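Local coordinates for solute-binding periplasmic protein of iron/siderophore ABC transporter (Yersinia pestis, PDB 6B2Y) that probably captures chelated iron in the periplasm and hands it to an ABC transporter of the inner membrane for uptake, at residues G63-A68 / I132-L137; I193-D198 / Y368-A373; V200-D205 / A356-K361. One frame throughout, in Å; residues are numbered along the deposited sequence.

Contact 1 of 3, residues G63-A68 / I132-L137; sequences GRLFYA and IAIFGL
Leu65 lays one methyl, CD1, against the backbone of strand 132-136, over the two successive peptides from Ile134 O to Gly136 N. That methyl is 3.6 Å from Ile134 O and 3.7 Å from Phe135 C, so most of the touching is aliphatic carbon on peptide. One side chain joins in: CG2 of Ile134 comes to 3.8 Å from Leu65 CD1. Ile134 turns this branch to the leucine with CG2 anti to its own backbone N, while CG1 takes the place beside that N. Gly136 carries no side chain here, and its N lies 3.9 Å from Leu65 CD1. The alternation of the strand sorts the rest: Ile134 points its CB to the leucine, and Phe135 sends its ring to the other face of the sheet, onto Leu148, Val149 and Leu152 of helix 147-154. The contact is largely buried, a methyl on peptide atoms with one apolar side-chain pair. Strand 132-136 runs between strands 58-60 and 159-162 in the parallel sheet of the N-terminal lobe, and 63-68 comes just after strand 58-60, leading into helix 66-70. From there Leu65 covers part of strand 132-136 and also touches Val162 of strand 159-162.

Contact 2 of 3, residues I193-D198 / Y368-A373; sequences INFYQD and YSQFLA
One face of the Phe195 ring receives the edge of Phe371, with CE2 of Phe371 3.8 Å from Phe195 CG. This is a T-shaped pair, its planes 65° apart and the ring centroids separated by 5.5 Å. The approach is off-centre, toward the root of the Phe195 ring, and CZ of Phe371 reaches as far as Phe195 CB at 3.9 Å. The amide of Gln370 comes obliquely to the same ring: OE1 lies 4.0 Å from Phe195 CE1, and the amide plane stands nearly perpendicular, at 89°, to the ring. Gln370 also lays its CB over one face of the Phe371 ring, 3.6 Å above the plane and offset toward the rim, so its side chain borders both aromatics. Phe195 reaches across because CG is anti to the backbone N (chi1 169°), carrying the ring out from its helix. The two segments belong to helices 186-207 and 360-371. The first is consistent with the long helix that links the two lobes in periplasmic binding proteins of the siderophore class, and the second ends here, with Leu372 leaving helical geometry just after Phe371. Phe371 makes a second edge-to-face pair with Tyr192, one turn earlier on the long helix. Thr363, Ser366 and Leu367 of helix 360-371 pack on Phe195 as well, while Gln370 lies at the exposed margin.

Contact 3 of 3, residues V200-D205 / A356-K361; sequences VDKVTD and ADLDPK
Leu358 points its side chain at helix 186-207 and splits its two methyls between neighbouring residues there. CD2 meets the valine, 4.1 Å from Val203 CG2, and CD1 meets the lysine, 4.2 Å from Lys202 CD. The two encounters differ in direction. Val203 and Leu358 cross at about a right angle and meet through one methyl each; Lys202 passes the leucine on a slant, and it is CD, well along its aliphatic chain, that touches. With CG anti to the backbone N (chi1 177°), Leu358 extends from its loop toward the helix. Val203 offers CG2, the branch beside its backbone N. Lys202 is extended beyond CG, which takes its charged end past the leucine to a hydrogen bond with Asn199 OD1, one turn back on the same helix. Lys202 is exposed and its chain borders the contact on the outer side, while Val203 and Leu358 are buried. Right after Leu358 the chain turns into helix 360-371. Asp359 is the N-cap: its OD1 accepts a weak bond from Lys361 N at 2.8 Å, bent to 128°, and another weak one from Lys362 N. Helix 340-350 closes the inner side. There Val203 rests on Gln344 and Ala347, and Lys348 NZ bonds to Leu358 O, while Pro360 touches Ser345 and also Trp381 of strand 381-383. The lead-in to helix 360-371 thus lies among the long helix, helix 340-350 and the outermost strand of the C-terminal sheet.

Contacts 2 and 3 join the same two helices, 186-207 and 360-371, with centres 15 Å apart: contact 3 where helix 360-371 begins, contact 2 where it ends. Along the chain, contact 3 falls between the two halves of contact 2, so the helices run antiparallel. Contact 1 comes earlier and closes first, at the parallel sheet of the N-terminal lobe; its centre is 18 Å from that of contact 2, with nearest atoms about 6 Å apart, and 28 Å from that of contact 3, across the chain's centre. Contact 1 lies in one lobe, while contacts 2 and 3 follow the probable interlobe helix, an arrangement consistent with the rather rigid two-lobed build of siderophore-binding proteins.

Contact 1 of 3, residues G63-A68 / I132-L137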
ATOM      1  N   GLY A  63       9.432   3.525   6.376  1.00 24.04           N
ATOM      2  CA  GLY A  63       9.943   2.170   6.215  1.00 23.59           C
ATOM      3  C   GLY A  63       9.271   1.410   5.087  1.00 21.96           C
ATOM      4  O   GLY A  63       9.914   0.631   4.374  1.00 23.82           O
ATOM      5  N   ARG A  64       7.979   1.632   4.900  1.00 23.94           N
ATOM      6  CA  ARG A  64       7.246   0.868   3.904  1.00 21.59           C
ATOM      7  C   ARG A  64       7.526   1.336   2.477  1.00 20.54           C
ATOM      8  O   ARG A  64       7.039   0.712   1.533  1.00 18.39           O
ATOM      9  CB  ARG A  64       5.757   0.899   4.246  1.00 22.36           C
ATOM     10  CG  ARG A  64       5.445  -0.034   5.449  1.00 23.62           C
ATOM     11  CD  ARG A  64       4.061   0.190   6.012  1.00 28.90           C
ATOM     12  NE  ARG A  64       3.963   1.466   6.712  1.00 33.62           N
ATOM     13  CZ  ARG A  64       2.831   1.961   7.206  1.00 37.10           C
ATOM     14  NH1 ARG A  64       1.693   1.290   7.076  1.00 37.17           N
ATOM     15  NH2 ARG A  64       2.835   3.129   7.833  1.00 39.19           N
ATOM     16  N   LEU A  65       8.353   2.367   2.288  1.00 22.53           N
ATOM     17  CA  LEU A  65       8.871   2.641   0.947  1.00 19.93           C
ATOM     18  C   LEU A  65       9.763   1.516   0.451  1.00 20.02           C
ATOM     19  O   LEU A  65      10.110   1.483  -0.734  1.00 19.60           O
ATOM     20  CB  LEU A  65       9.618   3.982   0.934  1.00 21.12           C
ATOM     21  CG  LEU A  65       8.636   5.155   1.009  1.00 25.76           C
ATOM     22  CD1 LEU A  65       9.339   6.502   1.183  1.00 26.34           C
ATOM     23  CD2 LEU A  65       7.710   5.163  -0.226  1.00 29.39           C
ATOM     24  N   PHE A  66      10.128   0.576   1.325  1.00 19.05           N
ATOM     25  CA  PHE A  66      10.834  -0.610   0.881  1.00 21.71           C
ATOM     26  C   PHE A  66      10.063  -1.359  -0.198  1.00 20.59           C
ATOM     27  O   PHE A  66      10.677  -1.938  -1.101  1.00 21.80           O
ATOM     28  CB  PHE A  66      11.104  -1.526   2.074  1.00 22.96           C
ATOM     29  CG  PHE A  66      11.657  -2.869   1.685  1.00 26.31           C
ATOM     30  CD1 PHE A  66      12.914  -2.973   1.118  1.00 31.08           C
ATOM     31  CD2 PHE A  66      10.911  -4.023   1.876  1.00 26.44           C
ATOM     32  CE1 PHE A  66      13.424  -4.205   0.750  1.00 27.70           C
ATOM     33  CE2 PHE A  66      11.419  -5.256   1.508  1.00 29.61           C
ATOM     34  CZ  PHE A  66      12.679  -5.339   0.941  1.00 28.15           C
ATOM     35  N   TYR A  67       8.725  -1.358  -0.142  1.00 19.28           N
ATOM     36  CA  TYR A  67       7.972  -2.047  -1.190  1.00 22.57           C
ATOM     37  C   TYR A  67       8.358  -1.504  -2.558  1.00 20.07           C
ATOM     38  O   TYR A  67       8.614  -2.269  -3.493  1.00 20.75           O
ATOM     39  CB  TYR A  67       6.465  -1.898  -0.992  1.00 19.10           C
ATOM     40  CG  TYR A  67       5.922  -2.328   0.344  1.00 19.96           C
ATOM     41  CD1 TYR A  67       6.295  -3.539   0.943  1.00 23.80           C
ATOM     42  CD2 TYR A  67       4.993  -1.527   1.006  1.00 22.20           C
ATOM     43  CE1 TYR A  67       5.763  -3.912   2.177  1.00 20.03           C
ATOM     44  CE2 TYR A  67       4.471  -1.890   2.233  1.00 22.03           C
ATOM     45  CZ  TYR A  67       4.861  -3.086   2.810  1.00 22.09           C
ATOM     46  OH  TYR A  67       4.316  -3.420   4.023  1.00 23.87           O
ATOM     47  N   ALA A  68       8.410  -0.178  -2.689  1.00 19.65           N
ATOM     48  CA  ALA A  68       8.725   0.415  -3.985  1.00 18.54           C
ATOM     49  C   ALA A  68      10.161   0.127  -4.385  1.00 19.89           C
ATOM     50  O   ALA A  68      10.435  -0.223  -5.540  1.00 19.78           O
ATOM     51  CB  ALA A  68       8.460   1.923  -3.950  1.00 20.79           C
ATOM     52  N   ILE A 132      21.388   9.140  -0.475  1.00 25.86           N
ATOM     53  CA  ILE A 132      20.066   9.625  -0.846  1.00 24.58           C
ATOM     54  C   ILE A 132      19.080   9.141   0.211  1.00 19.55           C
ATOM     55  O   ILE A 132      19.297   8.095   0.841  1.00 23.12           O
ATOM     56  CB  ILE A 132      19.679   9.125  -2.253  1.00 22.02           C
ATOM     57  CG1 ILE A 132      18.476   9.892  -2.800  1.00 26.90           C
ATOM     58  CG2 ILE A 132      19.424   7.612  -2.248  1.00 22.94           C
ATOM     59  CD1 ILE A 132      18.307   9.739  -4.293  1.00 26.57           C
ATOM     60  N   ALA A 133      18.004   9.897   0.425  1.00 22.92           N
ATOM     61  CA  ALA A 133      16.917   9.502   1.313  1.00 22.70           C
ATOM     62  C   ALA A 133      15.587   9.684   0.589  1.00 24.19           C
ATOM     63  O   ALA A 133      15.431  10.620  -0.199  1.00 25.15           O
ATOM     64  CB  ALA A 133      16.929  10.323   2.611  1.00 23.66           C
ATOM     65  N   ILE A 134      14.637   8.789   0.843  1.00 23.26           N
ATOM     66  CA  ILE A 134      13.345   8.809   0.156  1.00 23.29           C
ATOM     67  C   ILE A 134      12.249   8.990   1.195  1.00 20.47           C
ATOM     68  O   ILE A 134      12.266   8.317   2.234  1.00 22.50           O
ATOM     69  CB  ILE A 134      13.114   7.517  -0.651  1.00 23.59           C
ATOM     70  CG1 ILE A 134      14.312   7.232  -1.570  1.00 27.39           C
ATOM     71  CG2 ILE A 134      11.835   7.616  -1.445  1.00 22.68           C
ATOM     72  CD1 ILE A 134      14.335   5.821  -2.115  1.00 34.53           C
ATOM     73  N   PHE A 135      11.311   9.905   0.927  1.00 20.06           N
ATOM     74  CA  PHE A 135      10.131  10.097   1.762  1.00 24.21           C
ATOM     75  C   PHE A 135       8.883  10.133   0.898  1.00 23.19           C
ATOM     76  O   PHE A 135       8.950  10.253  -0.325  1.00 20.04           O
ATOM     77  CB  PHE A 135      10.189  11.401   2.565  1.00 24.54           C
ATOM     78  CG  PHE A 135      11.247  11.421   3.617  1.00 27.44           C
ATOM     79  CD1 PHE A 135      12.570  11.667   3.280  1.00 28.25           C
ATOM     80  CD2 PHE A 135      10.916  11.233   4.948  1.00 27.98           C
ATOM     81  CE1 PHE A 135      13.546  11.702   4.252  1.00 31.14           C
ATOM     82  CE2 PHE A 135      11.890  11.274   5.914  1.00 32.79           C
ATOM     83  CZ  PHE A 135      13.198  11.510   5.570  1.00 30.36           C
ATOM     84  N   GLY A 136       7.727  10.076   1.556  1.00 21.15           N
ATOM     85  CA  GLY A 136       6.452  10.247   0.885  1.00 22.10           C
ATOM     86  C   GLY A 136       5.947  11.668   1.062  1.00 25.41           C
ATOM     87  O   GLY A 136       6.316  12.350   2.013  1.00 24.37           O
ATOM     88  N   LEU A 137       5.132  12.123   0.105  1.00 21.88           N
ATOM     89  CA  LEU A 137       4.443  13.397   0.255  1.00 26.39           C
ATOM     90  C   LEU A 137       3.569  13.367   1.501  1.00 31.94           C
ATOM     91  O   LEU A 137       3.053  12.317   1.897  1.00 28.00           O
ATOM     92  CB  LEU A 137       3.567  13.684  -0.959  1.00 25.81           C
ATOM     93  CG  LEU A 137       4.192  14.054  -2.289  1.00 27.57           C
ATOM     94  CD1 LEU A 137       3.065  14.396  -3.251  1.00 27.37           C
ATOM     95  CD2 LEU A 137       5.139  15.218  -2.123  1.00 26.16           C
TER

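Contact 2 of 3, residues I193-D198 / Y368-A373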
ATOM      1  N   ILE A 193       6.665  -0.385 -14.747  1.00 15.94           N
ATOM      2  CA  ILE A 193       5.616   0.513 -15.242  1.00 18.49           C
ATOM      3  C   ILE A 193       4.772  -0.189 -16.293  1.00 19.17           C
ATOM      4  O   ILE A 193       3.534  -0.115 -16.277  1.00 19.02           O
ATOM      5  CB  ILE A 193       6.239   1.807 -15.790  1.00 19.07           C
ATOM      6  CG1 ILE A 193       6.675   2.711 -14.641  1.00 16.02           C
ATOM      7  CG2 ILE A 193       5.283   2.531 -16.751  1.00 17.18           C
ATOM      8  CD1 ILE A 193       7.826   3.651 -15.046  1.00 18.44           C
ATOM      9  N   ASN A 194       5.431  -0.893 -17.212  1.00 18.21           N
ATOM     10  CA  ASN A 194       4.720  -1.654 -18.232  1.00 20.65           C
ATOM     11  C   ASN A 194       3.888  -2.776 -17.617  1.00 20.15           C
ATOM     12  O   ASN A 194       2.742  -2.987 -18.017  1.00 21.88           O
ATOM     13  CB  ASN A 194       5.727  -2.209 -19.246  1.00 19.15           C
ATOM     14  CG  ASN A 194       6.176  -1.156 -20.246  1.00 24.73           C
ATOM     15  OD1 ASN A 194       5.472  -0.186 -20.459  1.00 24.03           O
ATOM     16  ND2 ASN A 194       7.344  -1.341 -20.853  1.00 29.38           N
ATOM     17  N   PHE A 195       4.447  -3.509 -16.639  1.00 18.48           N
ATOM     18  CA  PHE A 195       3.689  -4.583 -15.991  1.00 19.87           C
ATOM     19  C   PHE A 195       2.468  -4.039 -15.264  1.00 18.92           C
ATOM     20  O   PHE A 195       1.377  -4.613 -15.324  1.00 17.26           O
ATOM     21  CB  PHE A 195       4.602  -5.343 -15.020  1.00 17.05           C
ATOM     22  CG  PHE A 195       3.873  -6.300 -14.103  1.00 19.40           C
ATOM     23  CD1 PHE A 195       3.598  -7.600 -14.514  1.00 25.77           C
ATOM     24  CD2 PHE A 195       3.474  -5.905 -12.833  1.00 19.77           C
ATOM     25  CE1 PHE A 195       2.930  -8.495 -13.660  1.00 26.87           C
ATOM     26  CE2 PHE A 195       2.816  -6.781 -11.982  1.00 26.75           C
ATOM     27  CZ  PHE A 195       2.542  -8.085 -12.396  1.00 26.88           C
ATOM     28  N   TYR A 196       2.631  -2.919 -14.578  1.00 19.57           N
ATOM     29  CA  TYR A 196       1.521  -2.332 -13.841  1.00 19.38           C
ATOM     30  C   TYR A 196       0.434  -1.830 -14.789  1.00 18.40           C
ATOM     31  O   TYR A 196      -0.752  -2.137 -14.614  1.00 18.92           O
ATOM     32  CB  TYR A 196       2.070  -1.196 -12.983  1.00 16.87           C
ATOM     33  CG  TYR A 196       1.088  -0.476 -12.097  1.00 19.25           C
ATOM     34  CD1 TYR A 196       0.222   0.497 -12.623  1.00 19.71           C
ATOM     35  CD2 TYR A 196       1.062  -0.715 -10.730  1.00 15.92           C
ATOM     36  CE1 TYR A 196      -0.654   1.181 -11.818  1.00 18.82           C
ATOM     37  CE2 TYR A 196       0.187  -0.040  -9.917  1.00 20.08           C
ATOM     38  CZ  TYR A 196      -0.665   0.912 -10.460  1.00 18.98           C
ATOM     39  OH  TYR A 196      -1.539   1.600  -9.660  1.00 18.30           O
ATOM     40  N   GLN A 197       0.823  -1.043 -15.798  1.00 20.47           N
ATOM     41  CA  GLN A 197      -0.171  -0.485 -16.705  1.00 19.01           C
ATOM     42  C   GLN A 197      -0.925  -1.588 -17.442  1.00 19.87           C
ATOM     43  O   GLN A 197      -2.146  -1.505 -17.605  1.00 22.10           O
ATOM     44  CB  GLN A 197       0.486   0.467 -17.702  1.00 21.08           C
ATOM     45  CG  GLN A 197      -0.549   1.265 -18.487  1.00 22.58           C
ATOM     46  CD  GLN A 197      -1.277   2.281 -17.616  1.00 27.61           C
ATOM     47  OE1 GLN A 197      -0.725   3.330 -17.278  1.00 25.34           O
ATOM     48  NE2 GLN A 197      -2.507   1.961 -17.224  1.00 24.89           N
ATOM     49  N   ASP A 198      -0.215  -2.629 -17.875  1.00 21.62           N
ATOM     50  CA  ASP A 198      -0.874  -3.770 -18.512  1.00 23.50           C
ATOM     51  C   ASP A 198      -1.911  -4.388 -17.589  1.00 22.70           C
ATOM     52  O   ASP A 198      -3.024  -4.714 -18.017  1.00 21.88           O
ATOM     53  CB  ASP A 198       0.156  -4.819 -18.912  1.00 27.08           C
ATOM     54  CG  ASP A 198       0.874  -4.446 -20.187  1.00 33.78           C
ATOM     55  OD1 ASP A 198       0.471  -3.429 -20.787  1.00 40.44           O
ATOM     56  OD2 ASP A 198       1.819  -5.159 -20.583  1.00 41.38           O
ATOM     57  N   TYR A 368       5.978 -11.207  -8.243  1.00 26.82           N
ATOM     58  CA  TYR A 368       7.076 -11.729  -7.434  1.00 24.32           C
ATOM     59  C   TYR A 368       8.154 -12.366  -8.305  1.00 24.88           C
ATOM     60  O   TYR A 368       9.348 -12.097  -8.130  1.00 26.02           O
ATOM     61  CB  TYR A 368       6.531 -12.727  -6.415  1.00 24.60           C
ATOM     62  CG  TYR A 368       5.999 -12.050  -5.174  1.00 25.58           C
ATOM     63  CD1 TYR A 368       4.875 -11.230  -5.237  1.00 26.89           C
ATOM     64  CD2 TYR A 368       6.617 -12.226  -3.936  1.00 29.79           C
ATOM     65  CE1 TYR A 368       4.387 -10.589  -4.111  1.00 25.11           C
ATOM     66  CE2 TYR A 368       6.123 -11.596  -2.791  1.00 25.86           C
ATOM     67  CZ  TYR A 368       5.005 -10.778  -2.889  1.00 31.41           C
ATOM     68  OH  TYR A 368       4.503 -10.138  -1.771  1.00 32.06           O
ATOM     69  N   SER A 369       7.759 -13.220  -9.255  1.00 28.71           N
ATOM     70  CA  SER A 369       8.775 -13.907 -10.049  1.00 29.72           C
ATOM     71  C   SER A 369       9.561 -12.939 -10.925  1.00 28.26           C
ATOM     72  O   SER A 369      10.763 -13.136 -11.139  1.00 27.24           O
ATOM     73  CB  SER A 369       8.134 -15.010 -10.897  1.00 31.05           C
ATOM     74  OG  SER A 369       6.929 -14.576 -11.498  1.00 36.23           O
ATOM     75  N   GLN A 370       8.926 -11.866 -11.407  1.00 26.13           N
ATOM     76  CA  GLN A 370       9.622 -10.946 -12.291  1.00 25.77           C
ATOM     77  C   GLN A 370      10.477  -9.926 -11.546  1.00 26.85           C
ATOM     78  O   GLN A 370      11.490  -9.477 -12.087  1.00 28.11           O
ATOM     79  CB  GLN A 370       8.620 -10.199 -13.179  1.00 27.01           C
ATOM     80  CG  GLN A 370       8.108 -11.021 -14.348  1.00 31.80           C
ATOM     81  CD  GLN A 370       6.948 -10.357 -15.037  1.00 34.11           C
ATOM     82  OE1 GLN A 370       5.827 -10.868 -15.015  1.00 39.90           O
ATOM     83  NE2 GLN A 370       7.198  -9.201 -15.633  1.00 38.69           N
ATOM     84  N   PHE A 371      10.074  -9.511 -10.337  1.00 24.26           N
ATOM     85  CA  PHE A 371      10.701  -8.357  -9.702  1.00 22.25           C
ATOM     86  C   PHE A 371      11.304  -8.613  -8.326  1.00 20.56           C
ATOM     87  O   PHE A 371      12.161  -7.829  -7.903  1.00 25.78           O
ATOM     88  CB  PHE A 371       9.686  -7.203  -9.591  1.00 22.70           C
ATOM     89  CG  PHE A 371       9.113  -6.793 -10.912  1.00 22.66           C
ATOM     90  CD1 PHE A 371       9.873  -6.055 -11.801  1.00 28.00           C
ATOM     91  CD2 PHE A 371       7.838  -7.168 -11.278  1.00 23.04           C
ATOM     92  CE1 PHE A 371       9.356  -5.686 -13.040  1.00 25.57           C
ATOM     93  CE2 PHE A 371       7.320  -6.806 -12.513  1.00 21.97           C
ATOM     94  CZ  PHE A 371       8.086  -6.079 -13.394  1.00 24.51           C
ATOM     95  N   LEU A 372      10.917  -9.673  -7.630  1.00 25.66           N
ATOM     96  CA  LEU A 372      11.290  -9.822  -6.230  1.00 25.97           C
ATOM     97  C   LEU A 372      12.193 -11.040  -6.017  1.00 28.72           C
ATOM     98  O   LEU A 372      12.368 -11.885  -6.901  1.00 26.67           O
ATOM     99  CB  LEU A 372      10.033  -9.918  -5.360  1.00 27.49           C
ATOM    100  CG  LEU A 372       9.108  -8.696  -5.470  1.00 22.68           C
ATOM    101  CD1 LEU A 372       7.933  -8.904  -4.537  1.00 24.74           C
ATOM    102  CD2 LEU A 372       9.855  -7.407  -5.129  1.00 20.32           C
ATOM    103  N   ALA A 373      12.760 -11.117  -4.809  1.00 29.22           N
ATOM    104  CA  ALA A 373      13.682 -12.178  -4.418  1.00 28.03           C
ATOM    105  C   ALA A 373      13.089 -13.147  -3.400  1.00 31.81           C
ATOM    106  O   ALA A 373      13.806 -14.033  -2.917  1.00 31.73           O
ATOM    107  CB  ALA A 373      14.968 -11.568  -3.851  1.00 27.32           C
TER

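Contact 3 of 3, residues V200-D205 / A356-K361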
ATOM      1  N   VAL A 200      -3.417  -2.922 -14.947  1.00 20.85           N
ATOM      2  CA  VAL A 200      -4.555  -2.044 -14.709  1.00 20.46           C
ATOM      3  C   VAL A 200      -5.469  -2.023 -15.929  1.00 21.14           C
ATOM      4  O   VAL A 200      -6.694  -1.951 -15.794  1.00 21.88           O
ATOM      5  CB  VAL A 200      -4.077  -0.628 -14.325  1.00 22.78           C
ATOM      6  CG1 VAL A 200      -5.239   0.403 -14.382  1.00 24.36           C
ATOM      7  CG2 VAL A 200      -3.417  -0.645 -12.955  1.00 20.44           C
ATOM      8  N   ASP A 201      -4.893  -2.096 -17.141  1.00 21.23           N
ATOM      9  CA  ASP A 201      -5.726  -2.028 -18.349  1.00 22.31           C
ATOM     10  C   ASP A 201      -6.641  -3.246 -18.470  1.00 24.08           C
ATOM     11  O   ASP A 201      -7.718  -3.150 -19.072  1.00 24.48           O
ATOM     12  CB  ASP A 201      -4.860  -1.909 -19.605  1.00 21.53           C
ATOM     13  CG  ASP A 201      -4.178  -0.552 -19.728  1.00 24.76           C
ATOM     14  OD1 ASP A 201      -4.452   0.354 -18.905  1.00 26.00           O
ATOM     15  OD2 ASP A 201      -3.346  -0.407 -20.649  1.00 27.46           O
ATOM     16  N   LYS A 202      -6.231  -4.393 -17.914  1.00 23.22           N
ATOM     17  CA  LYS A 202      -7.118  -5.555 -17.837  1.00 21.60           C
ATOM     18  C   LYS A 202      -8.432  -5.206 -17.167  1.00 25.13           C
ATOM     19  O   LYS A 202      -9.484  -5.765 -17.511  1.00 28.26           O
ATOM     20  CB  LYS A 202      -6.455  -6.689 -17.055  1.00 22.68           C
ATOM     21  CG  LYS A 202      -5.312  -7.348 -17.762  1.00 28.41           C
ATOM     22  CD  LYS A 202      -4.612  -8.325 -16.833  1.00 29.58           C
ATOM     23  CE  LYS A 202      -3.425  -8.950 -17.522  1.00 33.03           C
ATOM     24  NZ  LYS A 202      -2.756  -9.948 -16.657  1.00 29.99           N
ATOM     25  N   VAL A 203      -8.385  -4.309 -16.189  1.00 23.21           N
ATOM     26  CA  VAL A 203      -9.568  -3.870 -15.466  1.00 24.38           C
ATOM     27  C   VAL A 203     -10.283  -2.754 -16.208  1.00 26.69           C
ATOM     28  O   VAL A 203     -11.500  -2.811 -16.399  1.00 23.53           O
ATOM     29  CB  VAL A 203      -9.177  -3.421 -14.040  1.00 22.52           C
ATOM     30  CG1 VAL A 203     -10.348  -2.732 -13.349  1.00 21.29           C
ATOM     31  CG2 VAL A 203      -8.673  -4.621 -13.214  1.00 22.59           C
ATOM     32  N   THR A 204      -9.543  -1.717 -16.631  1.00 24.74           N
ATOM     33  CA  THR A 204     -10.206  -0.561 -17.225  1.00 24.71           C
ATOM     34  C   THR A 204     -10.739  -0.849 -18.619  1.00 27.57           C
ATOM     35  O   THR A 204     -11.681  -0.167 -19.044  1.00 25.44           O
ATOM     36  CB  THR A 204      -9.275   0.662 -17.272  1.00 23.29           C
ATOM     37  OG1 THR A 204      -8.135   0.396 -18.100  1.00 25.84           O
ATOM     38  CG2 THR A 204      -8.847   1.038 -15.853  1.00 24.43           C
ATOM     39  N   ASP A 205     -10.161  -1.819 -19.335  1.00 25.19           N
ATOM     40  CA  ASP A 205     -10.748  -2.252 -20.605  1.00 29.44           C
ATOM     41  C   ASP A 205     -12.243  -2.504 -20.440  1.00 30.52           C
ATOM     42  O   ASP A 205     -13.042  -2.183 -21.331  1.00 31.42           O
ATOM     43  CB  ASP A 205     -10.061  -3.529 -21.114  1.00 31.98           C
ATOM     44  CG  ASP A 205      -8.730  -3.273 -21.855  1.00 34.17           C
ATOM     45  OD1 ASP A 205      -8.281  -2.117 -22.013  1.00 32.90           O
ATOM     46  OD2 ASP A 205      -8.124  -4.276 -22.290  1.00 38.07           O
ATOM     47  N   ALA A 356     -14.331 -13.095 -14.650  1.00 37.58           N
ATOM     48  CA  ALA A 356     -14.122 -14.504 -14.328  1.00 36.55           C
ATOM     49  C   ALA A 356     -12.748 -14.989 -14.780  1.00 39.13           C
ATOM     50  O   ALA A 356     -12.144 -15.844 -14.125  1.00 41.78           O
ATOM     51  CB  ALA A 356     -15.229 -15.352 -14.958  1.00 39.76           C
ATOM     52  N   ASP A 357     -12.229 -14.441 -15.873  1.00 41.42           N
ATOM     53  CA  ASP A 357     -10.926 -14.826 -16.395  1.00 42.04           C
ATOM     54  C   ASP A 357      -9.762 -14.137 -15.687  1.00 41.28           C
ATOM     55  O   ASP A 357      -8.605 -14.480 -15.958  1.00 44.74           O
ATOM     56  CB  ASP A 357     -10.871 -14.522 -17.896  1.00 42.88           C
ATOM     57  CG  ASP A 357     -11.182 -13.056 -18.212  1.00 51.07           C
ATOM     58  OD1 ASP A 357     -10.350 -12.404 -18.885  1.00 53.87           O
ATOM     59  OD2 ASP A 357     -12.253 -12.556 -17.783  1.00 48.68           O
ATOM     60  N   LEU A 358     -10.032 -13.187 -14.795  1.00 34.35           N
ATOM     61  CA  LEU A 358      -8.995 -12.405 -14.131  1.00 33.81           C
ATOM     62  C   LEU A 358      -8.680 -13.023 -12.776  1.00 28.99           C
ATOM     63  O   LEU A 358      -9.583 -13.238 -11.966  1.00 33.59           O
ATOM     64  CB  LEU A 358      -9.447 -10.951 -13.963  1.00 30.49           C
ATOM     65  CG  LEU A 358      -8.516  -9.984 -13.213  1.00 26.89           C
ATOM     66  CD1 LEU A 358      -7.237  -9.848 -13.978  1.00 27.40           C
ATOM     67  CD2 LEU A 358      -9.182  -8.634 -13.007  1.00 29.33           C
ATOM     68  N   ASP A 359      -7.398 -13.284 -12.527  1.00 32.56           N
ATOM     69  CA  ASP A 359      -6.938 -13.930 -11.297  1.00 29.19           C
ATOM     70  C   ASP A 359      -5.851 -13.084 -10.640  1.00 30.19           C
ATOM     71  O   ASP A 359      -4.667 -13.194 -11.011  1.00 28.19           O
ATOM     72  CB  ASP A 359      -6.417 -15.332 -11.592  1.00 33.61           C
ATOM     73  CG  ASP A 359      -5.925 -16.054 -10.347  1.00 37.43           C
ATOM     74  OD1 ASP A 359      -5.955 -15.469  -9.241  1.00 31.69           O
ATOM     75  OD2 ASP A 359      -5.513 -17.228 -10.484  1.00 43.57           O
ATOM     76  N   PRO A 360      -6.209 -12.248  -9.660  1.00 28.85           N
ATOM     77  CA  PRO A 360      -5.184 -11.469  -8.945  1.00 27.18           C
ATOM     78  C   PRO A 360      -4.084 -12.319  -8.338  1.00 28.16           C
ATOM     79  O   PRO A 360      -2.952 -11.837  -8.202  1.00 25.58           O
ATOM     80  CB  PRO A 360      -5.990 -10.753  -7.858  1.00 25.08           C
ATOM     81  CG  PRO A 360      -7.369 -10.662  -8.418  1.00 30.15           C
ATOM     82  CD  PRO A 360      -7.574 -11.889  -9.246  1.00 27.85           C
ATOM     83  N   LYS A 361      -4.378 -13.572  -7.966  1.00 31.18           N
ATOM     84  CA  LYS A 361      -3.328 -14.422  -7.414  1.00 30.32           C
ATOM     85  C   LYS A 361      -2.244 -14.694  -8.449  1.00 26.22           C
ATOM     86  O   LYS A 361      -1.049 -14.693  -8.127  1.00 28.99           O
ATOM     87  CB  LYS A 361      -3.927 -15.732  -6.882  1.00 34.64           C
ATOM     88  CG  LYS A 361      -4.751 -15.552  -5.616  1.00 38.22           C
ATOM     89  CD  LYS A 361      -5.822 -16.622  -5.480  1.00 47.17           C
ATOM     90  CE  LYS A 361      -6.130 -16.906  -4.016  1.00 45.76           C
ATOM     91  NZ  LYS A 361      -5.600 -18.231  -3.573  1.00 48.83           N
TER